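Local structure of thioredoxin reductase (Streptomyces clavuligerus, 4NTD) at residues 104-109 with 263-268; 109-114 with 118-123; 291-296 with 317-322. The protein probably catalyses disulfide bond formation in holomycin as HlmI, an FAD-dependent oxidoreductase of the thioredoxin reductase family. One frame throughout, in Å; residues are numbered along the deposited sequence.

Interaction 1: 104-109 with 263-268; sequences GEVDDV and DGLLTA. With FAD (flavin-adenine dinucleotide), chain C.
With CG of Leu265 anti to its own carbonyl carbon (chi1 -63°) and CD1 anti to CA, the two methyls of this leucine spread along strand 106-109. CD1 goes to Val106 and CD2 to the backbone further on. Val106 answers with CG1, anti to the backbone N (chi1 176°), which meets Leu265 CD1 at 3.9 Å. Leu265 CD2 rests against the main chain, 3.7 Å from Asp108 N, and touches Val109 CG2 from across at about a right angle. Asp107 and Asp108 form a classic beta bulge facing Arg123, and the Asp108 carboxylate is in a salt bridge with that arginine. No direct hydrogen bond joins the two segments. Water fills this role instead. Water 1 donates to Val109 O and to Leu265 O, at 2.8 Å each. Water 2 donates to Val109 O as well, and weakly to Ala268 O. Val106 also binds the adenine of FAD through its backbone. Its N donates to N1A of FAD at 3.0 Å, and N6A of FAD donates to Val106 O at 2.9 Å. This pair of bonds fixes the rotation of the adenine in its plane. It belongs to the FAD-binding part of this pyridine nucleotide-disulphide oxidoreductase fold. The strand and the helical segment 264-268 run nearly parallel, 17° apart, with their axes 8.2 Å from each other. Leu266 points away from the strand, onto Val292 and Ala294 of strand 292-294 and Val137 of strand 134-137, while Val109 also packs on Val135.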
loop_
_atom_site.group_PDB
_atom_site.type_symbol
_atom_site.label_atom_id
_atom_site.label_comp_id
_atom_site.label_asym_id
_atom_site.label_seq_id
_atom_site.Cartn_x
_atom_site.Cartn_y
_atom_site.Cartn_z
ATOM N N GLY A 104 -13.564 -4.457 -21.334
ATOM C CA GLY A 104 -14.559 -5.520 -21.374
ATOM C C GLY A 104 -14.773 -6.102 -19.993
ATOM O O GLY A 104 -14.220 -5.604 -19.009
ATOM N N GLU A 105 -15.571 -7.163 -19.924
ATOM C CA GLU A 105 -15.930 -7.787 -18.655
ATOM C C GLU A 105 -15.561 -9.264 -18.670
ATOM O O GLU A 105 -16.014 -10.013 -19.535
ATOM C CB GLU A 105 -17.431 -7.631 -18.386
ATOM C CG GLU A 105 -17.872 -8.198 -17.040
ATOM C CD GLU A 105 -19.353 -8.018 -16.752
ATOM O OE1 GLU A 105 -20.025 -7.227 -17.444
ATOM O OE2 GLU A 105 -19.850 -8.676 -15.814
ATOM N N VAL A 106 -14.737 -9.676 -17.710
ATOM C CA VAL A 106 -14.421 -11.087 -17.523
ATOM C C VAL A 106 -15.594 -11.742 -16.805
ATOM O O VAL A 106 -16.026 -11.256 -15.759
ATOM C CB VAL A 106 -13.141 -11.279 -16.683
ATOM C CG1 VAL A 106 -12.882 -12.761 -16.426
ATOM C CG2 VAL A 106 -11.946 -10.635 -17.376
ATOM N N ASP A 107 -16.118 -12.830 -17.362
ATOM C CA ASP A 107 -17.206 -13.554 -16.703
ATOM C C ASP A 107 -16.841 -14.981 -16.279
ATOM O O ASP A 107 -17.659 -15.661 -15.664
ATOM C CB ASP A 107 -18.476 -13.533 -17.564
ATOM C CG ASP A 107 -18.408 -14.467 -18.751
ATOM O OD1 ASP A 107 -17.297 -14.800 -19.212
ATOM O OD2 ASP A 107 -19.489 -14.867 -19.230
ATOM N N ASP A 108 -15.622 -15.427 -16.580
ATOM C CA ASP A 108 -15.153 -16.731 -16.106
ATOM C C ASP A 108 -13.629 -16.830 -16.100
ATOM O O ASP A 108 -12.962 -16.312 -16.996
ATOM C CB ASP A 108 -15.735 -17.861 -16.968
ATOM C CG ASP A 108 -15.460 -19.242 -16.394
ATOM O OD1 ASP A 108 -15.622 -19.431 -15.171
ATOM O OD2 ASP A 108 -15.088 -20.146 -17.168
ATOM N N VAL A 109 -13.098 -17.489 -15.071
ATOM C CA VAL A 109 -11.688 -17.871 -15.015
ATOM C C VAL A 109 -11.622 -19.343 -14.602
ATOM O O VAL A 109 -12.167 -19.721 -13.565
ATOM C CB VAL A 109 -10.892 -17.016 -14.005
ATOM C CG1 VAL A 109 -9.415 -17.394 -14.025
ATOM C CG2 VAL A 109 -11.060 -15.532 -14.306
ATOM N N ASP A 263 -16.137 -10.591 -5.875
ATOM C CA ASP A 263 -15.248 -11.747 -5.707
ATOM C C ASP A 263 -15.809 -13.055 -6.286
ATOM O O ASP A 263 -15.320 -14.137 -5.962
ATOM C CB ASP A 263 -14.877 -11.923 -4.222
ATOM C CG ASP A 263 -16.087 -12.147 -3.322
ATOM O OD1 ASP A 263 -17.213 -12.320 -3.835
ATOM O OD2 ASP A 263 -15.906 -12.145 -2.087
ATOM N N GLY A 264 -16.816 -12.953 -7.152
ATOM C CA GLY A 264 -17.433 -14.132 -7.759
ATOM C C GLY A 264 -16.455 -15.027 -8.506
ATOM O O GLY A 264 -16.555 -16.252 -8.440
ATOM N N LEU A 265 -15.505 -14.418 -9.214
ATOM C CA LEU A 265 -14.498 -15.180 -9.957
ATOM C C LEU A 265 -13.565 -15.940 -9.016
ATOM O O LEU A 265 -13.111 -17.038 -9.337
ATOM C CB LEU A 265 -13.682 -14.262 -10.875
ATOM C CG LEU A 265 -14.464 -13.561 -11.990
ATOM C CD1 LEU A 265 -13.622 -12.466 -12.630
ATOM C CD2 LEU A 265 -14.937 -14.557 -13.041
ATOM N N LEU A 266 -13.286 -15.349 -7.856
ATOM C CA LEU A 266 -12.439 -15.984 -6.846
ATOM C C LEU A 266 -13.162 -17.159 -6.185
ATOM O O LEU A 266 -12.577 -18.227 -5.997
ATOM C CB LEU A 266 -11.999 -14.959 -5.796
ATOM C CG LEU A 266 -11.141 -13.809 -6.341
ATOM C CD1 LEU A 266 -11.053 -12.667 -5.339
ATOM C CD2 LEU A 266 -9.751 -14.302 -6.719
ATOM N N THR A 267 -14.433 -16.961 -5.845
ATOM C CA THR A 267 -15.258 -18.036 -5.291
ATOM C C THR A 267 -15.347 -19.224 -6.254
ATOM O O THR A 267 -15.212 -20.376 -5.833
ATOM C CB THR A 267 -16.674 -17.531 -4.949
ATOM O OG1 THR A 267 -16.581 -16.475 -3.985
ATOM C CG2 THR A 267 -17.540 -18.654 -4.377
ATOM N N ALA A 268 -15.556 -18.941 -7.539
ATOM C CA ALA A 268 -15.667 -19.991 -8.559
ATOM C C ALA A 268 -14.365 -20.779 -8.741
ATOM O O ALA A 268 -14.397 -21.963 -9.079
ATOM C CB ALA A 268 -16.115 -19.395 -9.887
HETATM P PA FAD C . -11.622 0.175 -8.278
HETATM O O1A FAD C . -10.897 1.494 -8.300
HETATM O O2A FAD C . -13.100 0.176 -7.992
HETATM O O5B FAD C . -11.385 -0.542 -9.692
HETATM C C5B FAD C . -11.949 -1.820 -9.956
HETATM C C4B FAD C . -12.067 -1.980 -11.461
HETATM O O4B FAD C . -12.395 -3.333 -11.769
HETATM C C3B FAD C . -13.172 -1.110 -12.057
HETATM O O3B FAD C . -12.638 -0.232 -13.056
HETATM C C2B FAD C . -14.167 -2.096 -12.647
HETATM O O2B FAD C . -14.739 -1.629 -13.872
HETATM C C1B FAD C . -13.314 -3.335 -12.862
HETATM N N9A FAD C . -14.024 -4.633 -12.884
HETATM C C8A FAD C . -14.831 -5.130 -11.928
HETATM N N7A FAD C . -15.279 -6.360 -12.278
HETATM C C5A FAD C . -14.746 -6.662 -13.475
HETATM C C6A FAD C . -14.801 -7.802 -14.413
HETATM N N6A FAD C . -15.552 -8.888 -14.123
HETATM N N1A FAD C . -14.088 -7.715 -15.561
HETATM C C2A FAD C . -13.338 -6.633 -15.862
HETATM N N3A FAD C . -13.242 -5.563 -15.047
HETATM C C4A FAD C . -13.910 -5.523 -13.866
HETATM N N1 FAD C . -10.362 6.757 -1.911
HETATM C C2 FAD C . -9.366 7.659 -1.749
HETATM O O2 FAD C . -8.225 7.228 -1.486
HETATM N N3 FAD C . -9.564 8.986 -1.859
HETATM C C4 FAD C . -10.771 9.505 -2.147
HETATM O O4 FAD C . -10.926 10.740 -2.238
HETATM C C4X FAD C . -11.915 8.585 -2.352
HETATM N N5 FAD C . -13.168 9.015 -2.644
HETATM C C5X FAD C . -14.184 8.126 -2.806
HETATM C C6 FAD C . -15.460 8.594 -3.106
HETATM C C7 FAD C . -16.523 7.713 -3.281
HETATM C C7M FAD C . -17.898 8.243 -3.604
HETATM C C8 FAD C . -16.296 6.251 -3.149
HETATM C C8M FAD C . -17.434 5.280 -3.326
HETATM C C9 FAD C . -15.024 5.774 -2.850
HETATM C C9A FAD C . -13.953 6.655 -2.670
HETATM N N10 FAD C . -12.646 6.195 -2.367
HETATM C C10 FAD C . -11.622 7.144 -2.208
HETATM C "C1'" FAD C . -12.305 4.773 -2.225
HETATM C "C2'" FAD C . -11.868 4.231 -3.586
HETATM O "O2'" FAD C . -13.022 4.089 -4.428
HETATM C "C3'" FAD C . -11.164 2.881 -3.463
HETATM O "O3'" FAD C . -10.055 3.007 -2.565
HETATM C "C4'" FAD C . -10.640 2.351 -4.798
HETATM O "O4'" FAD C . -11.643 2.424 -5.817
HETATM C "C5'" FAD C . -10.189 0.900 -4.686
HETATM O "O5'" FAD C . -9.380 0.583 -5.816
HETATM P P FAD C . -9.480 -0.844 -6.545
HETATM O O1P FAD C . -9.555 -1.923 -5.500
HETATM O O2P FAD C . -8.406 -0.876 -7.603
HETATM O O3P FAD C . -10.951 -0.858 -7.230
HETATM O O HOH W 1 -13.706 -17.966 -11.956
HETATM O O HOH W 2 -13.157 -21.955 -11.863
#

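Interaction 2: 109-114 with 118-123; sequences VEREGE and PRFTVR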
loop_
_atom_site.group_PDB
_atom_site.type_symbol
_atom_site.label_atom_id
_atom_site.label_comp_id
_atom_site.label_asym_id
_atom_site.label_seq_id
_atom_site.Cartn_x
_atom_site.Cartn_y
_atom_site.Cartn_z
ATOM N N VAL A 109 -13.098 -17.489 -15.071
ATOM C CA VAL A 109 -11.688 -17.871 -15.015
ATOM C C VAL A 109 -11.622 -19.343 -14.602
ATOM O O VAL A 109 -12.167 -19.721 -13.565
ATOM C CB VAL A 109 -10.892 -17.016 -14.005
ATOM C CG1 VAL A 109 -9.415 -17.394 -14.025
ATOM C CG2 VAL A 109 -11.060 -15.532 -14.306
ATOM N N GLU A 110 -10.967 -20.164 -15.423
ATOM C CA GLU A 110 -10.856 -21.603 -15.173
ATOM C C GLU A 110 -9.393 -22.012 -15.041
ATOM O O GLU A 110 -8.560 -21.623 -15.857
ATOM C CB GLU A 110 -11.510 -22.392 -16.310
ATOM C CG GLU A 110 -11.505 -23.903 -16.110
ATOM C CD GLU A 110 -12.328 -24.644 -17.150
ATOM O OE1 GLU A 110 -12.647 -25.829 -16.916
ATOM O OE2 GLU A 110 -12.657 -24.049 -18.200
ATOM N N ARG A 111 -9.096 -22.815 -14.022
ATOM C CA ARG A 111 -7.730 -23.254 -13.747
ATOM C C ARG A 111 -7.384 -24.539 -14.497
ATOM O O ARG A 111 -8.215 -25.447 -14.597
ATOM C CB ARG A 111 -7.543 -23.470 -12.244
ATOM C CG ARG A 111 -6.113 -23.793 -11.842
ATOM C CD ARG A 111 -5.815 -23.332 -10.430
ATOM N NE ARG A 111 -6.582 -24.049 -9.410
ATOM C CZ ARG A 111 -6.126 -25.049 -8.651
ATOM N NH1 ARG A 111 -6.934 -25.608 -7.756
ATOM N NH2 ARG A 111 -4.878 -25.501 -8.769
ATOM N N GLU A 112 -6.157 -24.592 -15.022
ATOM C CA GLU A 112 -5.638 -25.771 -15.717
ATOM C C GLU A 112 -4.263 -26.136 -15.145
ATOM O O GLU A 112 -3.675 -25.367 -14.383
ATOM C CB GLU A 112 -5.518 -25.511 -17.230
ATOM C CG GLU A 112 -6.502 -24.500 -17.816
ATOM C CD GLU A 112 -7.876 -25.086 -18.095
ATOM O OE1 GLU A 112 -8.049 -26.313 -17.938
ATOM O OE2 GLU A 112 -8.781 -24.314 -18.480
ATOM N N GLY A 113 -3.757 -27.310 -15.519
ATOM C CA GLY A 113 -2.412 -27.747 -15.121
ATOM C C GLY A 113 -2.236 -28.095 -13.651
ATOM O O GLY A 113 -3.181 -28.017 -12.862
ATOM N N GLU A 114 -1.011 -28.477 -13.288
ATOM C CA GLU A 114 -0.683 -28.869 -11.912
ATOM C C GLU A 114 -0.584 -27.666 -10.973
ATOM O O GLU A 114 -0.504 -26.519 -11.422
ATOM C CB GLU A 114 0.634 -29.657 -11.878
ATOM C CG GLU A 114 0.542 -31.064 -12.450
ATOM C CD GLU A 114 1.707 -31.948 -12.035
ATOM O OE1 GLU A 114 2.834 -31.429 -11.878
ATOM O OE2 GLU A 114 1.496 -33.169 -11.870
ATOM N N PRO A 118 0.687 -23.672 -12.571
ATOM C CA PRO A 118 -0.678 -23.240 -12.882
ATOM C C PRO A 118 -0.816 -22.562 -14.242
ATOM O O PRO A 118 0.125 -21.939 -14.730
ATOM C CB PRO A 118 -1.013 -22.235 -11.769
ATOM C CG PRO A 118 0.037 -22.381 -10.731
ATOM C CD PRO A 118 1.232 -23.007 -11.372
ATOM N N ARG A 119 -1.995 -22.707 -14.836
ATOM C CA ARG A 119 -2.383 -21.980 -16.039
ATOM C C ARG A 119 -3.875 -21.689 -15.914
ATOM O O ARG A 119 -4.588 -22.402 -15.203
ATOM C CB ARG A 119 -2.076 -22.810 -17.291
ATOM C CG ARG A 119 -2.649 -22.252 -18.590
ATOM C CD ARG A 119 -1.896 -22.774 -19.807
ATOM N NE ARG A 119 -0.502 -22.330 -19.806
ATOM C CZ ARG A 119 -0.050 -21.186 -20.322
ATOM N NH1 ARG A 119 -0.865 -20.318 -20.922
ATOM N NH2 ARG A 119 1.246 -20.906 -20.243
ATOM N N PHE A 120 -4.338 -20.629 -16.573
ATOM C CA PHE A 120 -5.741 -20.223 -16.496
ATOM C C PHE A 120 -6.293 -19.824 -17.856
ATOM O O PHE A 120 -5.566 -19.297 -18.698
ATOM C CB PHE A 120 -5.902 -19.044 -15.531
ATOM C CG PHE A 120 -5.363 -19.314 -14.159
ATOM C CD1 PHE A 120 -6.190 -19.801 -13.160
ATOM C CD2 PHE A 120 -4.022 -19.097 -13.872
ATOM C CE1 PHE A 120 -5.694 -20.062 -11.895
ATOM C CE2 PHE A 120 -3.518 -19.361 -12.612
ATOM C CZ PHE A 120 -4.355 -19.843 -11.621
ATOM N N THR A 121 -7.581 -20.088 -18.059
ATOM C CA THR A 121 -8.317 -19.550 -19.194
ATOM C C THR A 121 -9.240 -18.454 -18.680
ATOM O O THR A 121 -10.076 -18.700 -17.810
ATOM C CB THR A 121 -9.148 -20.633 -19.907
ATOM O OG1 THR A 121 -8.283 -21.682 -20.360
ATOM C CG2 THR A 121 -9.884 -20.046 -21.109
ATOM N N VAL A 122 -9.069 -17.247 -19.214
ATOM C CA VAL A 122 -9.889 -16.094 -18.854
ATOM C C VAL A 122 -10.859 -15.840 -20.003
ATOM O O VAL A 122 -10.431 -15.686 -21.146
ATOM C CB VAL A 122 -9.014 -14.850 -18.607
ATOM C CG1 VAL A 122 -9.873 -13.627 -18.313
ATOM C CG2 VAL A 122 -8.043 -15.108 -17.462
ATOM N N ARG A 123 -12.154 -15.803 -19.692
ATOM C CA ARG A 123 -13.199 -15.652 -20.705
ATOM C C ARG A 123 -13.987 -14.362 -20.480
ATOM O O ARG A 123 -14.397 -14.062 -19.355
ATOM C CB ARG A 123 -14.139 -16.865 -20.689
ATOM C CG ARG A 123 -13.434 -18.190 -20.960
ATOM C CD ARG A 123 -14.392 -19.374 -20.977
ATOM N NE ARG A 123 -13.697 -20.624 -21.285
ATOM C CZ ARG A 123 -13.392 -21.558 -20.389
ATOM N NH1 ARG A 123 -13.730 -21.400 -19.117
ATOM N NH2 ARG A 123 -12.755 -22.658 -20.767
#
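Glu110 OE2 takes two hydrogen bonds from the end of Arg123, in one of the two modelled conformers of that arginine: one from NH2 at 2.9 Å and one from NH1 at 3.0 Å. Together they make a salt bridge. Both nitrogens grip a single oxygen, which lies in the guanidinium plane; the carboxylate is turned 59° against that plane. NH2 meets OE2 nearly head-on, and NH1 comes from the anti side. The extended Glu110 chain, with CG anti to its backbone N (chi1 -177°), carries the carboxylate over to the neighbouring strand. Thr121 CG2 lies over one face of the Arg123 guanidinium, toward its rim. Asp108 is a second acidic partner, so the two carboxylates probably share its charge. On the backbone, Glu110 and Thr121 form a hydrogen-bonded pair, each N to the other O at 2.9 Å. In the next such pair, Glu112 N to Arg119 O is shorter, at 2.7 Å. The face carrying Val109, Phe120 and Val122 is mostly apolar. The methylenes of Arg111 extend it alongside the Phe120 ring, CD lying 3.6 Å from Phe120 CE1; its guanidinium forms a salt bridge with Asp115. Val109 CG1 touches Phe120 CD1 at 4.1 Å. This beta hairpin is part of a three-stranded antiparallel sheet. Strand 119-124 lies in the middle, bonded to strand 129-132 on its other edge, and Phe120 packs on Val135 of strand 134-137.

Interaction 3: 291-296 with 317-322; sequences GVWAVG and FALNHQ. With GSH (glutathione), chain B.
Trp293 lays its indole against helix 305-338, where Leu319 stands over one face of the ring. Its strand, 292-294, is an outermost strand of the five-stranded parallel sheet, and the helix packs against it through this tryptophan. The CB of Leu319 is 3.9 Å from the centroid of the six-membered ring and only 3° off its normal, a CH-pi contact. Leu319 has CG anti to its backbone N (chi1 -170°). This puts the branch along the same face, with CD1 3.7 Å from Trp293 CE3. The helix backbone comes close too, Leu319 CA lying 3.7 Å from Trp293 CH2. Trp293 itself has chi1 -91°, about 30° from the staggered value, and in this setting the six-membered ring lies beneath Leu319. At the pyrrole side, Ala318 CB lies 3.9 Å from Trp293 NE1. This buried N-H is satisfied by Ser284 OG, which anchors one end of the indole. The helix also carries residues turned to the dimer partner. His321 NE2 donates to the glutathione oxygen OE1 at 2.9 Å. The oxygen lies at the edge of the imidazole, near its plane. Arg65 of the second subunit also bonds this glutathione, and Tyr164 of the second subunit meets the Phe317 ring and bonds Asn320 ND2. On the inner side, the contact is apolar and depends on the fit of a flat ring to a leucine branch and an alanine. His321 and Asn320 are directed to glutathione and the second subunit, while Gln322 OE1 bonds Arg134, so core packing and ligand binding use different sides of one helix.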
loop_
_atom_site.group_PDB
_atom_site.type_symbol
_atom_site.label_atom_id
_atom_site.label_comp_id
_atom_site.label_asym_id
_atom_site.label_seq_id
_atom_site.Cartn_x
_atom_site.Cartn_y
_atom_site.Cartn_z
ATOM N N GLY A 291 -1.322 -19.438 -7.940
ATOM C CA GLY A 291 -1.277 -18.602 -9.133
ATOM C C GLY A 291 -2.303 -17.484 -9.196
ATOM O O GLY A 291 -2.338 -16.741 -10.179
ATOM N N VAL A 292 -3.126 -17.352 -8.156
ATOM C CA VAL A 292 -4.211 -16.366 -8.134
ATOM C C VAL A 292 -4.011 -15.359 -7.000
ATOM O O VAL A 292 -4.068 -15.715 -5.821
ATOM C CB VAL A 292 -5.586 -17.050 -7.980
ATOM C CG1 VAL A 292 -6.707 -16.015 -7.933
ATOM C CG2 VAL A 292 -5.817 -18.036 -9.117
ATOM N N TRP A 293 -3.770 -14.103 -7.376
ATOM C CA TRP A 293 -3.640 -12.996 -6.429
ATOM C C TRP A 293 -4.909 -12.145 -6.442
ATOM O O TRP A 293 -5.625 -12.103 -7.444
ATOM C CB TRP A 293 -2.429 -12.120 -6.784
ATOM C CG TRP A 293 -1.141 -12.531 -6.118
ATOM C CD1 TRP A 293 -0.569 -11.951 -5.025
ATOM C CD2 TRP A 293 -0.268 -13.602 -6.504
ATOM N NE1 TRP A 293 0.602 -12.591 -4.703
ATOM C CE2 TRP A 293 0.812 -13.609 -5.594
ATOM C CE3 TRP A 293 -0.291 -14.555 -7.531
ATOM C CZ2 TRP A 293 1.856 -14.531 -5.676
ATOM C CZ3 TRP A 293 0.749 -15.474 -7.611
ATOM C CH2 TRP A 293 1.806 -15.454 -6.688
ATOM N N ALA A 294 -5.175 -11.470 -5.325
ATOM C CA ALA A 294 -6.300 -10.540 -5.217
ATOM C C ALA A 294 -5.862 -9.293 -4.455
ATOM O O ALA A 294 -5.236 -9.406 -3.401
ATOM C CB ALA A 294 -7.472 -11.204 -4.516
ATOM N N VAL A 295 -6.182 -8.114 -4.990
ATOM C CA VAL A 295 -5.761 -6.843 -4.387
ATOM C C VAL A 295 -6.855 -5.781 -4.429
ATOM O O VAL A 295 -7.708 -5.787 -5.317
ATOM C CB VAL A 295 -4.499 -6.263 -5.072
ATOM C CG1 VAL A 295 -3.347 -7.256 -5.021
ATOM C CG2 VAL A 295 -4.786 -5.854 -6.510
ATOM N N GLY A 296 -6.794 -4.857 -3.475
ATOM C CA GLY A 296 -7.726 -3.737 -3.389
ATOM C C GLY A 296 -9.030 -4.038 -2.671
ATOM O O GLY A 296 -9.098 -4.924 -1.814
ATOM N N PHE A 317 5.365 -7.972 -6.932
ATOM C CA PHE A 317 6.641 -8.391 -6.337
ATOM C C PHE A 317 6.619 -9.902 -6.078
ATOM O O PHE A 317 7.484 -10.637 -6.559
ATOM C CB PHE A 317 6.852 -7.611 -5.027
ATOM C CG PHE A 317 8.246 -7.691 -4.452
ATOM C CD1 PHE A 317 9.031 -6.549 -4.363
ATOM C CD2 PHE A 317 8.752 -8.884 -3.946
ATOM C CE1 PHE A 317 10.299 -6.600 -3.814
ATOM C CE2 PHE A 317 10.024 -8.940 -3.401
ATOM C CZ PHE A 317 10.796 -7.794 -3.331
ATOM N N ALA A 318 5.610 -10.358 -5.341
ATOM C CA ALA A 318 5.483 -11.772 -4.978
ATOM C C ALA A 318 5.224 -12.664 -6.193
ATOM O O ALA A 318 5.799 -13.749 -6.315
ATOM C CB ALA A 318 4.380 -11.951 -3.946
ATOM N N LEU A 319 4.363 -12.199 -7.093
ATOM C CA LEU A 319 3.987 -12.973 -8.272
ATOM C C LEU A 319 5.192 -13.203 -9.187
ATOM O O LEU A 319 5.439 -14.332 -9.618
ATOM C CB LEU A 319 2.843 -12.273 -9.019
ATOM C CG LEU A 319 2.138 -13.019 -10.158
ATOM C CD1 LEU A 319 0.755 -12.425 -10.388
ATOM C CD2 LEU A 319 2.947 -12.997 -11.448
ATOM N N ASN A 320 5.946 -12.146 -9.473
ATOM C CA ASN A 320 7.133 -12.286 -10.314
ATOM C C ASN A 320 8.173 -13.200 -9.674
ATOM O O ASN A 320 8.772 -14.029 -10.355
ATOM C CB ASN A 320 7.774 -10.936 -10.623
ATOM C CG ASN A 320 8.998 -11.075 -11.510
ATOM O OD1 ASN A 320 8.888 -11.451 -12.677
ATOM N ND2 ASN A 320 10.171 -10.802 -10.954
ATOM N N HIS A 321 8.380 -13.043 -8.370
ATOM C CA HIS A 321 9.312 -13.898 -7.631
ATOM C C HIS A 321 8.981 -15.371 -7.795
ATOM O O HIS A 321 9.867 -16.193 -8.033
ATOM C CB HIS A 321 9.319 -13.540 -6.146
ATOM C CG HIS A 321 10.446 -12.645 -5.761
ATOM N ND1 HIS A 321 11.400 -13.012 -4.839
ATOM C CD2 HIS A 321 10.798 -11.416 -6.205
ATOM C CE1 HIS A 321 12.280 -12.037 -4.718
ATOM N NE2 HIS A 321 11.936 -11.055 -5.533
ATOM N N GLN A 322 7.702 -15.703 -7.672
ATOM C CA GLN A 322 7.292 -17.095 -7.754
ATOM C C GLN A 322 7.299 -17.606 -9.201
ATOM O O GLN A 322 7.548 -18.789 -9.432
ATOM C CB GLN A 322 5.941 -17.304 -7.069
ATOM C CG GLN A 322 5.700 -18.749 -6.657
ATOM C CD GLN A 322 5.202 -19.608 -7.801
ATOM O OE1 GLN A 322 4.546 -19.115 -8.717
ATOM N NE2 GLN A 322 5.526 -20.896 -7.765
HETATM N N1 GSH B . 13.034 -9.596 -1.002
HETATM C CA1 GSH B . 13.359 -10.558 -2.056
HETATM C C1 GSH B . 13.261 -11.971 -1.447
HETATM O O11 GSH B . 14.267 -12.375 -0.813
HETATM O O12 GSH B . 12.197 -12.616 -1.626
HETATM C CB1 GSH B . 14.781 -10.406 -2.539
HETATM C CG1 GSH B . 14.862 -10.114 -4.037
HETATM C CD1 GSH B . 14.313 -8.713 -4.294
HETATM O OE1 GSH B . 13.187 -8.539 -4.756
HETATM N N2 GSH B . 15.209 -7.746 -4.085
HETATM C CA2 GSH B . 14.902 -6.321 -4.244
HETATM C C2 GSH B . 14.278 -5.868 -2.992
HETATM O O2 GSH B . 14.284 -6.512 -1.942
HETATM C CB2 GSH B . 13.672 -6.037 -5.108
HETATM S SG2 GSH B . 13.735 -4.822 -6.485
HETATM N N3 GSH B . 13.601 -4.765 -3.251
HETATM C CA3 GSH B . 12.729 -4.225 -2.298
HETATM C C3 GSH B . 13.066 -2.805 -1.769
HETATM O O31 GSH B . 13.998 -2.040 -2.411
HETATM O O32 GSH B . 12.415 -2.319 -0.754
#

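Interaction 3 is the most deeply buried of the three. Interactions 1 and 2 are only partly buried. Interactions 1 and 2 share Val109, and their common strand 106-112 ties them together. Interaction 2 is the hairpin itself, held by backbone bonds and a charged pair on its more open face. Interaction 1 joins that hairpin to helix 264-269 through one leucine and bridging waters. Interaction 3 relies on aromatic and aliphatic packing. Val292 next to its tryptophan receives Leu266 from interaction 1 and Phe120 from interaction 2. The ligand settings differ: the adenine of FAD is bound at interaction 1, while interaction 3 has glutathione near its helix and Gly296 on FAD.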